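Local coordinates for Cgl0159-like domain-containing protein (Corynebacterium glutamicum, PDB 3FOK), which is of unknown function but has the closed eight-stranded parallel barrel and outer helices of a TIM barrel, and packs into a five-chain assembly, at residues A67-Y70 with E71-R75; E12-R15 with R16-A20; E74-A77 with I78-S81. All blocks are in the same frame, centred on the assembly; numbering follows the deposited sequence.

How the contacts relate
Contacts 1 and 3 are consecutive lengths of one helix, 69-81, sharing E74 and R75, with centres about 10 Å apart: contact 1 is its first turns, contact 3 its last. Contact 2 lies on helix 8-20, its centre about 17 Å from that of contact 1. Those two helices meet through a probable hydrogen bond between Y70 OH and R15 NH1, 3.0 Å long, which ties the ion network of 12-20 to the start of the barrel helix. Contacts 2 and 3 do not touch, their nearest atoms being about 9 Å apart. Contacts 1 and 2 both reach the second subunit, whereas contact 3 faces its own chain. With the function unknown, none of the three can be tied to an active site.

Contact 1: A67-Y70 with E71-R75; sequences ANRY and ELLER
The amide of N68 lies flat against the side chain of E71, its plane only 12° from that of the carboxylate. Between the side chains the closest approach, 3.2 Å, is from N68 OD1 to E71 CG, so the amide rests on the methylene as much as on the acid group. N68 CG stands anti to its own nitrogen (chi1 -178°), which turns the amide back over the first turn of the helix. As built, N68 ND2 sits 3.0 Å from E71 N, donor facing donor. The usual capping contact would put the amide oxygen there, so the two ends of the amide may be interchanged in the model.

The main chain of N68 is gripped more clearly. N68 O takes the L72 N-H at 3.0 Å, in the carbonyl plane, together with a weak bond from E71 N. A water donates to N68 O at 3.1 Å and reaches on, weakly, to E71 OE1, bridging the N-cap residue to E71, three residues on. The next rungs of the helix are regular: L73 N to R69 O is 2.9 Å and E74 N to Y70 O is 3.1 Å.

On another side R69 and L72 run alongside each other, pointing the same way. Methyl CD1 of L72 approaches R69 NH1 to 3.6 Å, coming obliquely at the guanidinium. Further out, R69 NH2 forms a salt bridge with D93, while the rings of Y70 and F11 meet edge-to-face (T-shaped) and Y70 OH shares a hydrogen bond with R15. The backbone of R69 also bonds to the second subunit. All this describes a helix start with N68 at the N-cap position, here that of helix 69-81 in the unit 44-48, 69-81, 87-90, a beta-alpha-beta crossover of the TIM barrel.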
loop_
_atom_site.group_PDB
_atom_site.type_symbol
_atom_site.label_atom_id
_atom_site.label_comp_id
_atom_site.label_asym_id
_atom_site.label_seq_id
_atom_site.Cartn_x
_atom_site.Cartn_y
_atom_site.Cartn_z
ATOM N N ALA A 67 -3.985 -14.994 31.968
ATOM C CA ALA A 67 -4.950 -13.899 32.039
ATOM C C ALA A 67 -4.515 -12.926 33.132
ATOM O O ALA A 67 -4.646 -11.713 32.987
ATOM C CB ALA A 67 -6.346 -14.438 32.341
ATOM N N ASN A 68 -3.992 -13.469 34.224
ATOM C CA ASN A 68 -3.521 -12.650 35.334
ATOM C C ASN A 68 -2.072 -12.271 35.053
ATOM O O ASN A 68 -1.163 -13.088 35.214
ATOM C CB ASN A 68 -3.631 -13.431 36.648
ATOM C CG ASN A 68 -3.211 -12.612 37.854
ATOM O OD1 ASN A 68 -3.740 -12.795 38.953
ATOM N ND2 ASN A 68 -2.252 -11.710 37.659
ATOM N N ARG A 69 -1.863 -11.028 34.634
ATOM C CA ARG A 69 -0.532 -10.546 34.303
ATOM C C ARG A 69 0.429 -10.515 35.489
ATOM O O ARG A 69 1.634 -10.728 35.320
ATOM C CB ARG A 69 -0.631 -9.156 33.662
ATOM C CG ARG A 69 0.708 -8.554 33.251
ATOM C CD ARG A 69 1.445 -9.402 32.206
ATOM N NE ARG A 69 1.189 -8.978 30.828
ATOM C CZ ARG A 69 0.333 -9.570 30.001
ATOM N NH1 ARG A 69 -0.368 -10.626 30.402
ATOM N NH2 ARG A 69 0.187 -9.116 28.762
ATOM N N TYR A 70 -0.089 -10.256 36.686
ATOM C CA TYR A 70 0.769 -10.215 37.865
ATOM C C TYR A 70 1.347 -11.591 38.175
ATOM O O TYR A 70 2.514 -11.709 38.545
ATOM C CB TYR A 70 -0.005 -9.675 39.062
ATOM C CG TYR A 70 -0.291 -8.196 38.947
ATOM C CD1 TYR A 70 0.670 -7.251 39.306
ATOM C CD2 TYR A 70 -1.505 -7.740 38.432
ATOM C CE1 TYR A 70 0.425 -5.885 39.153
ATOM C CE2 TYR A 70 -1.755 -6.385 38.273
ATOM C CZ TYR A 70 -0.790 -5.463 38.633
ATOM O OH TYR A 70 -1.039 -4.122 38.468
ATOM N N GLU A 71 0.539 -12.635 38.013
ATOM C CA GLU A 71 1.025 -13.986 38.268
ATOM C C GLU A 71 1.960 -14.399 37.143
ATOM O O GLU A 71 2.931 -15.114 37.367
ATOM C CB GLU A 71 -0.127 -14.989 38.347
ATOM C CG GLU A 71 -1.194 -14.661 39.364
ATOM C CD GLU A 71 -2.109 -15.841 39.636
ATOM O OE1 GLU A 71 -2.303 -16.668 38.717
ATOM O OE2 GLU A 71 -2.644 -15.932 40.763
ATOM N N LEU A 72 1.661 -13.948 35.929
ATOM C CA LEU A 72 2.494 -14.275 34.781
ATOM C C LEU A 72 3.893 -13.744 35.059
ATOM O O LEU A 72 4.883 -14.448 34.873
ATOM C CB LEU A 72 1.944 -13.623 33.509
ATOM C CG LEU A 72 2.306 -14.255 32.157
ATOM C CD1 LEU A 72 2.038 -13.245 31.053
ATOM C CD2 LEU A 72 3.767 -14.676 32.125
ATOM N N LEU A 73 3.967 -12.498 35.520
ATOM C CA LEU A 73 5.247 -11.878 35.830
ATOM C C LEU A 73 5.968 -12.612 36.959
ATOM O O LEU A 73 7.185 -12.787 36.906
ATOM C CB LEU A 73 5.046 -10.400 36.188
ATOM C CG LEU A 73 4.622 -9.485 35.028
ATOM C CD1 LEU A 73 4.324 -8.083 35.544
ATOM C CD2 LEU A 73 5.723 -9.445 33.984
ATOM N N GLU A 74 5.223 -13.045 37.973
ATOM C CA GLU A 74 5.820 -13.769 39.093
ATOM C C GLU A 74 6.425 -15.075 38.593
ATOM O O GLU A 74 7.579 -15.394 38.880
ATOM C CB GLU A 74 4.768 -14.086 40.161
ATOM C CG GLU A 74 5.043 -13.478 41.535
ATOM C CD GLU A 74 6.405 -13.855 42.098
ATOM O OE1 GLU A 74 6.671 -15.062 42.297
ATOM O OE2 GLU A 74 7.213 -12.937 42.345
ATOM N N ARG A 75 5.633 -15.832 37.842
ATOM C CA ARG A 75 6.087 -17.104 37.304
ATOM C C ARG A 75 7.320 -16.886 36.430
ATOM O O ARG A 75 8.213 -17.726 36.381
ATOM C CB ARG A 75 4.954 -17.757 36.509
ATOM C CG ARG A 75 3.650 -17.827 37.299
ATOM C CD ARG A 75 2.498 -18.365 36.472
ATOM N NE ARG A 75 2.422 -19.818 36.519
ATOM C CZ ARG A 75 1.705 -20.504 37.404
ATOM N NH1 ARG A 75 0.989 -19.870 38.321
ATOM N NH2 ARG A 75 1.711 -21.829 37.376
HETATM O O HOH W 1 -1.193 -16.176 35.560
#

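Contact 2: E12-R15 with R16-A20; sequences EALR and RMRAA
E12 OE1 is gripped twice by the R16 guanidinium, one turn further along the helix: R16 NH2 comes to 2.8 Å, and R16 NE adds a weak bond at 3.4 Å. The carboxylate stands at 90° to the guanidinium; OE1 lies near the edge of the guanidinium and is met on its anti side, 28° out of the carboxylate plane. The other oxygen, E12 OE2, takes R15 NH2 at 2.5 Å, a length too short to be taken literally at this resolution, nearly along its C-O bond. One acid thus serves two arginines, one on each oxygen, and their two positive charges would be expected to favour its ionised form. A bend at chi2 (60°) brings the E12 carboxylate between the two guanidinium groups, while R16 reaches back from the following turn.

Beneath this network the backbone carries on as helix, with R18 N bonded to L14 O at 3.0 Å and A19 N to R15 O at 3.2 Å. L14 and M17, a selenomethionine, leave on another side and lie against A100 of helix 92-100; M17 also meets M24 and R28 of helix 23-30. R18 reaches D97 by a salt bridge and S216 O of the second subunit by a hydrogen bond, so helix 8-20 packs on helix 92-100 and also on the second subunit.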
loop_
_atom_site.group_PDB
_atom_site.type_symbol
_atom_site.label_atom_id
_atom_site.label_comp_id
_atom_site.label_asym_id
_atom_site.label_seq_id
_atom_site.Cartn_x
_atom_site.Cartn_y
_atom_site.Cartn_z
ATOM N N GLU A 12 3.831 -2.027 43.095
ATOM C CA GLU A 12 3.289 -0.692 43.285
ATOM C C GLU A 12 4.214 0.293 42.579
ATOM O O GLU A 12 3.759 1.252 41.963
ATOM C CB GLU A 12 3.193 -0.338 44.774
ATOM C CG GLU A 12 2.593 1.034 45.013
ATOM C CD GLU A 12 1.185 1.148 44.451
ATOM O OE1 GLU A 12 0.738 2.283 44.173
ATOM O OE2 GLU A 12 0.517 0.101 44.299
ATOM N N ALA A 13 5.515 0.040 42.665
ATOM C CA ALA A 13 6.509 0.896 42.032
ATOM C C ALA A 13 6.419 0.801 40.508
ATOM O O ALA A 13 6.531 1.812 39.816
ATOM C CB ALA A 13 7.906 0.506 42.502
ATOM N N LEU A 14 6.222 -0.414 39.992
ATOM C CA LEU A 14 6.107 -0.639 38.548
ATOM C C LEU A 14 4.907 0.108 37.985
ATOM O O LEU A 14 5.040 0.883 37.045
ATOM C CB LEU A 14 5.969 -2.139 38.250
ATOM C CG LEU A 14 5.529 -2.613 36.855
ATOM C CD1 LEU A 14 6.496 -2.142 35.779
ATOM C CD2 LEU A 14 5.451 -4.132 36.852
ATOM N N ARG A 15 3.734 -0.136 38.560
ATOM C CA ARG A 15 2.518 0.540 38.116
ATOM C C ARG A 15 2.728 2.035 38.235
ATOM O O ARG A 15 2.453 2.802 37.312
ATOM C CB ARG A 15 1.320 0.167 38.996
ATOM C CG ARG A 15 0.724 -1.204 38.771
ATOM C CD ARG A 15 -0.631 -1.285 39.468
ATOM N NE ARG A 15 -0.524 -1.153 40.917
ATOM C CZ ARG A 15 -0.388 -2.177 41.752
ATOM N NH1 ARG A 15 -0.344 -3.416 41.283
ATOM N NH2 ARG A 15 -0.296 -1.965 43.056
ATOM N N ARG A 16 3.215 2.433 39.402
ATOM C CA ARG A 16 3.461 3.829 39.703
ATOM C C ARG A 16 4.510 4.426 38.776
ATOM O O ARG A 16 4.514 5.625 38.526
ATOM C CB ARG A 16 3.897 3.959 41.159
ATOM C CG ARG A 16 3.930 5.370 41.676
ATOM C CD ARG A 16 4.083 5.387 43.189
ATOM N NE ARG A 16 2.915 4.831 43.871
ATOM C CZ ARG A 16 2.620 5.078 45.144
ATOM N NH1 ARG A 16 3.409 5.868 45.867
ATOM N NH2 ARG A 16 1.536 4.547 45.696
HETATM N N MSE A 17 5.394 3.587 38.249
HETATM C CA MSE A 17 6.428 4.084 37.351
HETATM C C MSE A 17 5.832 4.395 35.983
HETATM O O MSE A 17 5.986 5.505 35.471
HETATM C CB MSE A 17 7.555 3.063 37.193
HETATM C CG MSE A 17 8.761 3.631 36.465
HETATM SE SE MSE A 17 10.058 2.309 35.902
HETATM C CE MSE A 17 10.805 1.849 37.631
ATOM N N ARG A 18 5.153 3.411 35.400
ATOM C CA ARG A 18 4.525 3.569 34.094
ATOM C C ARG A 18 3.638 4.807 34.051
ATOM O O ARG A 18 3.548 5.491 33.028
ATOM C CB ARG A 18 3.674 2.344 33.763
ATOM C CG ARG A 18 4.450 1.107 33.342
ATOM C CD ARG A 18 3.501 -0.072 33.164
ATOM N NE ARG A 18 3.999 -1.041 32.197
ATOM C CZ ARG A 18 4.100 -0.810 30.892
ATOM N NH1 ARG A 18 3.733 0.366 30.394
ATOM N NH2 ARG A 18 4.566 -1.754 30.084
ATOM N N ALA A 19 2.984 5.088 35.171
ATOM C CA ALA A 19 2.089 6.229 35.262
ATOM C C ALA A 19 2.784 7.585 35.263
ATOM O O ALA A 19 2.540 8.409 34.384
ATOM C CB ALA A 19 1.220 6.096 36.507
ATOM N N ALA A 20 3.656 7.809 36.243
ATOM C CA ALA A 20 4.333 9.096 36.387
ATOM C C ALA A 20 5.772 9.252 35.883
ATOM O O ALA A 20 6.187 10.368 35.567
ATOM C CB ALA A 20 4.258 9.536 37.839
#

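Contact 3: E74-A77 with I78-S81; sequences ERMA and IALS
The selenomethionine M76 folds back toward the next turn, bringing its methyl CE to 3.5 Å from A79 CB. Its first torsion, -114°, lies well off a staggered value, and two further bends curl the chain round to the alanine. Its SE atom meanwhile faces L80 CG at 4.4 Å. This is the inner side of the helix, the one laid on the barrel: M76 and A79 both pack on V47 of strand 44-48, in the way outer helices of a TIM barrel cover their strands.

A different side pairs E74 with I78. The glutamate also has an unstaggered first torsion, and its bent chain carries OE1 over the isoleucine, 3.8 Å from I78 CD1; OE2 bonds elsewhere, to I6 N. I78 answers with CG1 anti to its carbonyl carbon and CD1 fully extended beyond; the two side chains cross at a slant, and I78 also packs on V284 of helix 284-295.

Regular rungs join the two halves, I78 N to E74 O and L80 N to M76 O both measuring 2.9 Å, until the last, where S81 N is shared, weakly with A77 O and also with I78 O, 3.0 Å away. With chi1 at 69°, the serine hydroxyl is tucked back over the helix, and S81 OG donates to the same I78 O at 2.5 Å, a short distance for this resolution.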
loop_
_atom_site.group_PDB
_atom_site.type_symbol
_atom_site.label_atom_id
_atom_site.label_comp_id
_atom_site.label_asym_id
_atom_site.label_seq_id
_atom_site.Cartn_x
_atom_site.Cartn_y
_atom_site.Cartn_z
ATOM N N GLU A 74 5.223 -13.045 37.973
ATOM C CA GLU A 74 5.820 -13.769 39.093
ATOM C C GLU A 74 6.425 -15.075 38.593
ATOM O O GLU A 74 7.579 -15.394 38.880
ATOM C CB GLU A 74 4.768 -14.086 40.161
ATOM C CG GLU A 74 5.043 -13.478 41.535
ATOM C CD GLU A 74 6.405 -13.855 42.098
ATOM O OE1 GLU A 74 6.671 -15.062 42.297
ATOM O OE2 GLU A 74 7.213 -12.937 42.345
ATOM N N ARG A 75 5.633 -15.832 37.842
ATOM C CA ARG A 75 6.087 -17.104 37.304
ATOM C C ARG A 75 7.320 -16.886 36.430
ATOM O O ARG A 75 8.213 -17.726 36.381
ATOM C CB ARG A 75 4.954 -17.757 36.509
ATOM C CG ARG A 75 3.650 -17.827 37.299
ATOM C CD ARG A 75 2.498 -18.365 36.472
ATOM N NE ARG A 75 2.422 -19.818 36.519
ATOM C CZ ARG A 75 1.705 -20.504 37.404
ATOM N NH1 ARG A 75 0.989 -19.870 38.321
ATOM N NH2 ARG A 75 1.711 -21.829 37.376
HETATM N N MSE A 76 7.366 -15.742 35.753
HETATM C CA MSE A 76 8.498 -15.400 34.899
HETATM C C MSE A 76 9.714 -15.087 35.766
HETATM O O MSE A 76 10.820 -15.560 35.498
HETATM C CB MSE A 76 8.164 -14.183 34.023
HETATM C CG MSE A 76 8.093 -14.478 32.528
HETATM SE SE MSE A 76 9.747 -15.170 31.805
HETATM C CE MSE A 76 9.519 -17.008 32.313
ATOM N N ALA A 77 9.497 -14.286 36.806
ATOM C CA ALA A 77 10.565 -13.904 37.721
ATOM C C ALA A 77 11.213 -15.147 38.319
ATOM O O ALA A 77 12.436 -15.213 38.460
ATOM C CB ALA A 77 10.013 -13.022 38.825
ATOM N N ILE A 78 10.388 -16.130 38.668
ATOM C CA ILE A 78 10.888 -17.371 39.241
ATOM C C ILE A 78 11.786 -18.075 38.231
ATOM O O ILE A 78 12.921 -18.441 38.542
ATOM C CB ILE A 78 9.727 -18.314 39.628
ATOM C CG1 ILE A 78 8.943 -17.716 40.799
ATOM C CG2 ILE A 78 10.267 -19.692 39.989
ATOM C CD1 ILE A 78 7.730 -18.528 41.205
ATOM N N ALA A 79 11.270 -18.261 37.021
ATOM C CA ALA A 79 12.025 -18.918 35.964
ATOM C C ALA A 79 13.373 -18.229 35.745
ATOM O O ALA A 79 14.408 -18.886 35.677
ATOM C CB ALA A 79 11.222 -18.916 34.673
ATOM N N LEU A 80 13.357 -16.901 35.650
ATOM C CA LEU A 80 14.577 -16.130 35.431
ATOM C C LEU A 80 15.566 -16.196 36.587
ATOM O O LEU A 80 16.756 -15.944 36.401
ATOM C CB LEU A 80 14.244 -14.661 35.153
ATOM C CG LEU A 80 13.557 -14.309 33.832
ATOM C CD1 LEU A 80 13.345 -12.802 33.761
ATOM C CD2 LEU A 80 14.410 -14.783 32.659
ATOM N N SER A 81 15.081 -16.525 37.780
ATOM C CA SER A 81 15.956 -16.598 38.946
ATOM C C SER A 81 16.687 -17.932 39.033
ATOM O O SER A 81 17.721 -18.040 39.691
ATOM C CB SER A 81 15.152 -16.380 40.227
ATOM O OG SER A 81 14.279 -17.466 40.466
#